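Uncharacterized protein lp_0118 (PDB 3K2Y) is of unknown function but carries a HIRAN domain, consistent with the binding of nucleic acid, as in other proteins with this domain. Local coordinates at residues 33-38 against 50-56; 11-17 against 93-97. All blocks are in the same frame, centred on the assembly; numbering follows the deposited sequence.

Contact 1: residues 33-38 against 50-56; sequences MAVLLQ and ISVWTLQ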
# COMPACT_ATOMS: atom_id res chain seq x y z
N MET A 33 -16.99 -19.08 2.09
CA MET A 33 -16.80 -18.64 3.47
C MET A 33 -16.84 -17.12 3.50
O MET A 33 -16.50 -16.46 2.51
CB MET A 33 -15.44 -19.14 3.99
CG MET A 33 -15.27 -19.13 5.50
SD MET A 33 -13.81 -20.08 6.01
CE MET A 33 -13.84 -19.81 7.79
N ALA A 34 -17.26 -16.55 4.62
CA ALA A 34 -17.32 -15.10 4.73
C ALA A 34 -15.97 -14.53 5.16
O ALA A 34 -15.17 -15.22 5.79
CB ALA A 34 -18.40 -14.70 5.73
N VAL A 35 -15.72 -13.27 4.80
CA VAL A 35 -14.49 -12.58 5.17
C VAL A 35 -14.83 -11.18 5.65
O VAL A 35 -15.87 -10.62 5.29
CB VAL A 35 -13.50 -12.48 3.98
CG1 VAL A 35 -12.95 -13.85 3.64
CG2 VAL A 35 -14.19 -11.87 2.77
N LEU A 36 -13.95 -10.61 6.46
CA LEU A 36 -14.16 -9.27 7.00
C LEU A 36 -13.48 -8.19 6.16
O LEU A 36 -12.43 -8.43 5.55
CB LEU A 36 -13.64 -9.22 8.44
CG LEU A 36 -14.24 -10.24 9.42
CD1 LEU A 36 -13.49 -10.18 10.73
CD2 LEU A 36 -15.72 -9.96 9.64
N LEU A 37 -14.08 -7.01 6.12
CA LEU A 37 -13.53 -5.89 5.36
C LEU A 37 -13.09 -4.76 6.28
O LEU A 37 -13.71 -4.51 7.32
CB LEU A 37 -14.57 -5.36 4.36
CG LEU A 37 -14.61 -5.96 2.95
CD1 LEU A 37 -14.66 -7.47 3.01
CD2 LEU A 37 -15.82 -5.40 2.22
N GLN A 38 -12.01 -4.09 5.90
CA GLN A 38 -11.48 -2.99 6.68
C GLN A 38 -11.09 -1.82 5.80
O GLN A 38 -10.26 -1.95 4.89
CB GLN A 38 -10.25 -3.45 7.48
CG GLN A 38 -9.74 -2.40 8.45
CD GLN A 38 -8.51 -2.86 9.21
OE1 GLN A 38 -7.39 -2.83 8.69
NE2 GLN A 38 -8.71 -3.30 10.45
N ILE A 50 -8.99 -0.85 0.86
CA ILE A 50 -9.87 -1.69 1.65
C ILE A 50 -9.21 -3.06 1.74
O ILE A 50 -9.21 -3.82 0.76
CB ILE A 50 -11.25 -1.89 1.00
CG1 ILE A 50 -11.97 -0.56 0.84
CG2 ILE A 50 -12.09 -2.81 1.87
CD1 ILE A 50 -13.26 -0.68 0.05
N SER A 51 -8.64 -3.37 2.90
CA SER A 51 -8.00 -4.66 3.10
C SER A 51 -9.04 -5.72 3.43
O SER A 51 -10.10 -5.42 3.98
CB SER A 51 -6.94 -4.58 4.20
OG SER A 51 -7.42 -3.94 5.37
N VAL A 52 -8.73 -6.96 3.07
CA VAL A 52 -9.63 -8.08 3.32
C VAL A 52 -9.02 -8.98 4.39
O VAL A 52 -7.79 -9.11 4.49
CB VAL A 52 -9.85 -8.89 2.02
CG1 VAL A 52 -10.90 -9.97 2.25
CG2 VAL A 52 -10.28 -7.95 0.90
N TRP A 53 -9.87 -9.57 5.22
CA TRP A 53 -9.40 -10.43 6.30
C TRP A 53 -10.29 -11.65 6.54
O TRP A 53 -11.45 -11.68 6.14
CB TRP A 53 -9.30 -9.63 7.59
CG TRP A 53 -8.51 -8.37 7.48
CD1 TRP A 53 -8.86 -7.23 6.82
CD2 TRP A 53 -7.23 -8.11 8.07
NE1 TRP A 53 -7.89 -6.27 6.96
CE2 TRP A 53 -6.87 -6.78 7.73
CE3 TRP A 53 -6.35 -8.86 8.86
CZ2 TRP A 53 -5.67 -6.20 8.15
CZ3 TRP A 53 -5.15 -8.28 9.28
CH2 TRP A 53 -4.83 -6.96 8.92
N THR A 54 -9.71 -12.65 7.19
CA THR A 54 -10.41 -13.88 7.54
C THR A 54 -11.19 -13.62 8.82
O THR A 54 -10.93 -12.64 9.52
CB THR A 54 -9.43 -15.04 7.78
OG1 THR A 54 -8.78 -15.38 6.55
CG2 THR A 54 -10.15 -16.26 8.31
N LEU A 55 -12.14 -14.50 9.13
CA LEU A 55 -12.93 -14.34 10.34
C LEU A 55 -12.02 -14.43 11.56
O LEU A 55 -12.36 -13.94 12.63
CB LEU A 55 -14.01 -15.42 10.42
CG LEU A 55 -15.13 -15.32 9.38
CD1 LEU A 55 -16.15 -16.43 9.62
CD2 LEU A 55 -15.79 -13.94 9.47
N GLN A 56 -10.86 -15.06 11.39
CA GLN A 56 -9.88 -15.20 12.46
C GLN A 56 -8.97 -13.98 12.50
O GLN A 56 -8.08 -13.88 13.34
CB GLN A 56 -9.05 -16.48 12.27
CG GLN A 56 -9.72 -17.75 12.79
CD GLN A 56 -11.08 -18.00 12.15
OE1 GLN A 56 -11.19 -18.17 10.93
NE2 GLN A 56 -12.13 -18.01 12.97
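Leu36 and Trp53 face each other as a hydrogen-bonded pair of antiparallel strands. Leu36 N donates to Trp53 O at 2.7 Å, and Trp53 N returns a bond to Leu36 O at 2.8 Å. Two residues further along, Gln38 and Ser51 repeat the exchange, with Gln38 N to Ser51 O at 3.0 Å and Ser51 N to Gln38 O at 2.9 Å. Gln38 O also receives a CA-H contact from Ile50. With CG of Trp53 set anti to its own carbonyl carbon (chi1 -53°), the indole leans back along its strand, and NE1 donates to Ser51 OG at 2.9 Å, the hydroxyl standing 15° out of the ring plane; the same hydroxyl is bonded to Glu40. The CB of Gln38 packs obliquely by NE1 at 3.7 Å, while Leu36 O lies at the edge of the ring. With an alanine here in place of Trp53, Ser51 OG would probably lose its indole donor and the aliphatic part of Gln38 its cover. On the other face the contact is apolar: Val35 CG2 meets Val52 CG1 at 3.8 Å, and Leu37 packs on the CG2 branch of Ile50. Beyond the paired residues, Leu55 folds its branched end back over Ala34 O and crosses Leu36 at about a right angle, CD2 to CD2 at 4.0 Å. Backbone bonds from Val35 to Gly83 and from Val52 to Gly61 continue the sheet on either side, as expected of a beta hairpin in the closed antiparallel barrel of this HIRAN domain.

Contact 2: residues 11-17 against 93-97; sequences VTVVGER and QHLEL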
# COMPACT_ATOMS: atom_id res chain seq x y z
N VAL A 11 -15.72 -8.81 -6.43
CA VAL A 11 -14.44 -8.12 -6.53
C VAL A 11 -13.29 -9.11 -6.42
O VAL A 11 -13.48 -10.25 -6.00
CB VAL A 11 -14.27 -7.05 -5.41
CG1 VAL A 11 -15.35 -5.99 -5.52
CG2 VAL A 11 -14.32 -7.71 -4.05
N THR A 12 -12.11 -8.67 -6.83
CA THR A 12 -10.92 -9.51 -6.77
C THR A 12 -10.03 -9.00 -5.66
O THR A 12 -9.95 -7.79 -5.42
CB THR A 12 -10.15 -9.47 -8.10
OG1 THR A 12 -11.04 -9.77 -9.18
CG2 THR A 12 -9.01 -10.48 -8.08
N VAL A 13 -9.35 -9.92 -4.98
CA VAL A 13 -8.45 -9.54 -3.89
C VAL A 13 -7.01 -9.70 -4.37
O VAL A 13 -6.57 -10.81 -4.67
CB VAL A 13 -8.67 -10.43 -2.65
CG1 VAL A 13 -7.83 -9.91 -1.49
CG2 VAL A 13 -10.14 -10.44 -2.27
N VAL A 14 -6.29 -8.59 -4.43
CA VAL A 14 -4.91 -8.59 -4.87
C VAL A 14 -3.96 -8.32 -3.72
O VAL A 14 -4.38 -8.16 -2.57
CB VAL A 14 -4.68 -7.51 -5.95
CG1 VAL A 14 -5.60 -7.77 -7.13
CG2 VAL A 14 -4.94 -6.13 -5.37
N GLY A 15 -2.66 -8.28 -4.03
CA GLY A 15 -1.65 -8.01 -3.02
C GLY A 15 -1.27 -9.17 -2.11
O GLY A 15 -0.54 -8.96 -1.14
N GLU A 16 -1.73 -10.38 -2.42
CA GLU A 16 -1.40 -11.53 -1.58
C GLU A 16 0.11 -11.70 -1.38
O GLU A 16 0.57 -11.91 -0.26
CB GLU A 16 -1.96 -12.83 -2.18
CG GLU A 16 -3.46 -12.96 -2.10
CD GLU A 16 -4.15 -12.30 -3.27
OE1 GLU A 16 -3.55 -11.41 -3.89
OE2 GLU A 16 -5.31 -12.68 -3.56
N ARG A 17 0.87 -11.60 -2.47
CA ARG A 17 2.32 -11.75 -2.42
C ARG A 17 2.97 -10.92 -1.32
O ARG A 17 4.02 -11.29 -0.80
CB ARG A 17 2.95 -11.37 -3.77
CG ARG A 17 3.06 -9.88 -4.01
CD ARG A 17 3.79 -9.58 -5.30
NE ARG A 17 3.06 -10.09 -6.46
CZ ARG A 17 1.91 -9.60 -6.89
NH1 ARG A 17 1.33 -8.58 -6.26
NH2 ARG A 17 1.31 -10.13 -7.96
N GLN A 93 -2.85 -18.17 -5.76
CA GLN A 93 -3.16 -17.22 -4.71
C GLN A 93 -4.20 -16.23 -5.23
O GLN A 93 -4.10 -15.03 -4.99
CB GLN A 93 -1.90 -16.48 -4.27
CG GLN A 93 -0.80 -17.39 -3.76
CD GLN A 93 0.39 -16.62 -3.23
OE1 GLN A 93 0.97 -15.80 -3.94
NE2 GLN A 93 0.75 -16.87 -1.97
N HIS A 94 -5.18 -16.76 -5.95
CA HIS A 94 -6.26 -15.94 -6.51
C HIS A 94 -7.35 -15.82 -5.45
O HIS A 94 -7.37 -16.59 -4.49
CB HIS A 94 -6.81 -16.60 -7.78
CG HIS A 94 -7.75 -15.73 -8.56
ND1 HIS A 94 -7.32 -14.65 -9.30
CD2 HIS A 94 -9.09 -15.78 -8.72
CE1 HIS A 94 -8.36 -14.07 -9.88
NE2 HIS A 94 -9.45 -14.74 -9.54
N LEU A 95 -8.25 -14.86 -5.61
CA LEU A 95 -9.31 -14.68 -4.63
C LEU A 95 -10.34 -13.68 -5.11
O LEU A 95 -10.02 -12.51 -5.33
CB LEU A 95 -8.73 -14.19 -3.30
CG LEU A 95 -9.23 -14.84 -2.00
CD1 LEU A 95 -8.90 -13.92 -0.83
CD2 LEU A 95 -10.73 -15.07 -2.07
N GLU A 96 -11.57 -14.14 -5.28
CA GLU A 96 -12.67 -13.29 -5.70
C GLU A 96 -13.78 -13.39 -4.66
O GLU A 96 -13.92 -14.42 -3.99
CB GLU A 96 -13.16 -13.70 -7.09
CG GLU A 96 -12.14 -13.46 -8.19
CD GLU A 96 -12.68 -13.72 -9.58
OE1 GLU A 96 -13.71 -13.11 -9.95
OE2 GLU A 96 -12.08 -14.54 -10.32
N LEU A 97 -14.56 -12.33 -4.51
CA LEU A 97 -15.63 -12.32 -3.52
C LEU A 97 -16.89 -11.65 -4.04
O LEU A 97 -16.85 -10.89 -5.00
CB LEU A 97 -15.20 -11.54 -2.28
CG LEU A 97 -13.77 -11.54 -1.74
CD1 LEU A 97 -13.62 -10.36 -0.76
CD2 LEU A 97 -13.44 -12.87 -1.05
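Val13 lies against Leu95 and Leu97 where the first and last strands of the antiparallel barrel meet and close it. Its CG2, anti to the carbonyl carbon, reaches obliquely across to Leu97 CD1 at 3.8 Å, while its CB rests on Leu95 CB, also at 3.8 Å. Leu95 turns its CD1 branch onto the same valine, and Val11 adds its CG2 more loosely beside Leu97. These apolar groups make up one face of the junction, joined there by Leu60 and Val85 from strands 59-63 and 80-87.

Thr12 and Glu96 occupy the other face as a non-hydrogen-bonded pair, side by side and pointing the same way, with Thr12 OG1 4.0 Å from Glu96 CG. The methyl CG2 of Thr12 approaches the His94 ring obliquely at CE1, the two side chains crossing at about a right angle. Between the strands, Val13 N donates to Leu95 O (2.7 Å), and Leu97 N donates to Val11 O. Past the paired residues, Glu16 bends at chi2 (86°) and carries its carboxylate back across to residues 93-97, OE2 of Glu16 coming 3.7 Å from Leu95 CB.

His94 and Glu96 are tied together from within their own segment: His94 NE2 donates in the imidazole plane to Glu96 OE2 at 2.8 Å, on the anti side of the carboxylate and 23° out of its plane, at an N-H...O angle of 167°.

Overall arrangement
Both contacts belong to the same antiparallel barrel but differ in how far along the chain they reach. Contact 1 is a local hairpin, nested inside the long loop that contact 2 closes by bringing the N- and C-terminal strands together. Each is partly buried, with an inward apolar face and a more polar outer one. The inward faces touch: Leu97 packs on Val35 and Val52, and Val13 meets Val52, so the two contacts share the barrel interior although their centres lie about 12 Å apart. Outside, contact 1 carries an indole-hydroxyl bond, whereas contact 2 carries a histidine-carboxylate pair, both made within a single segment.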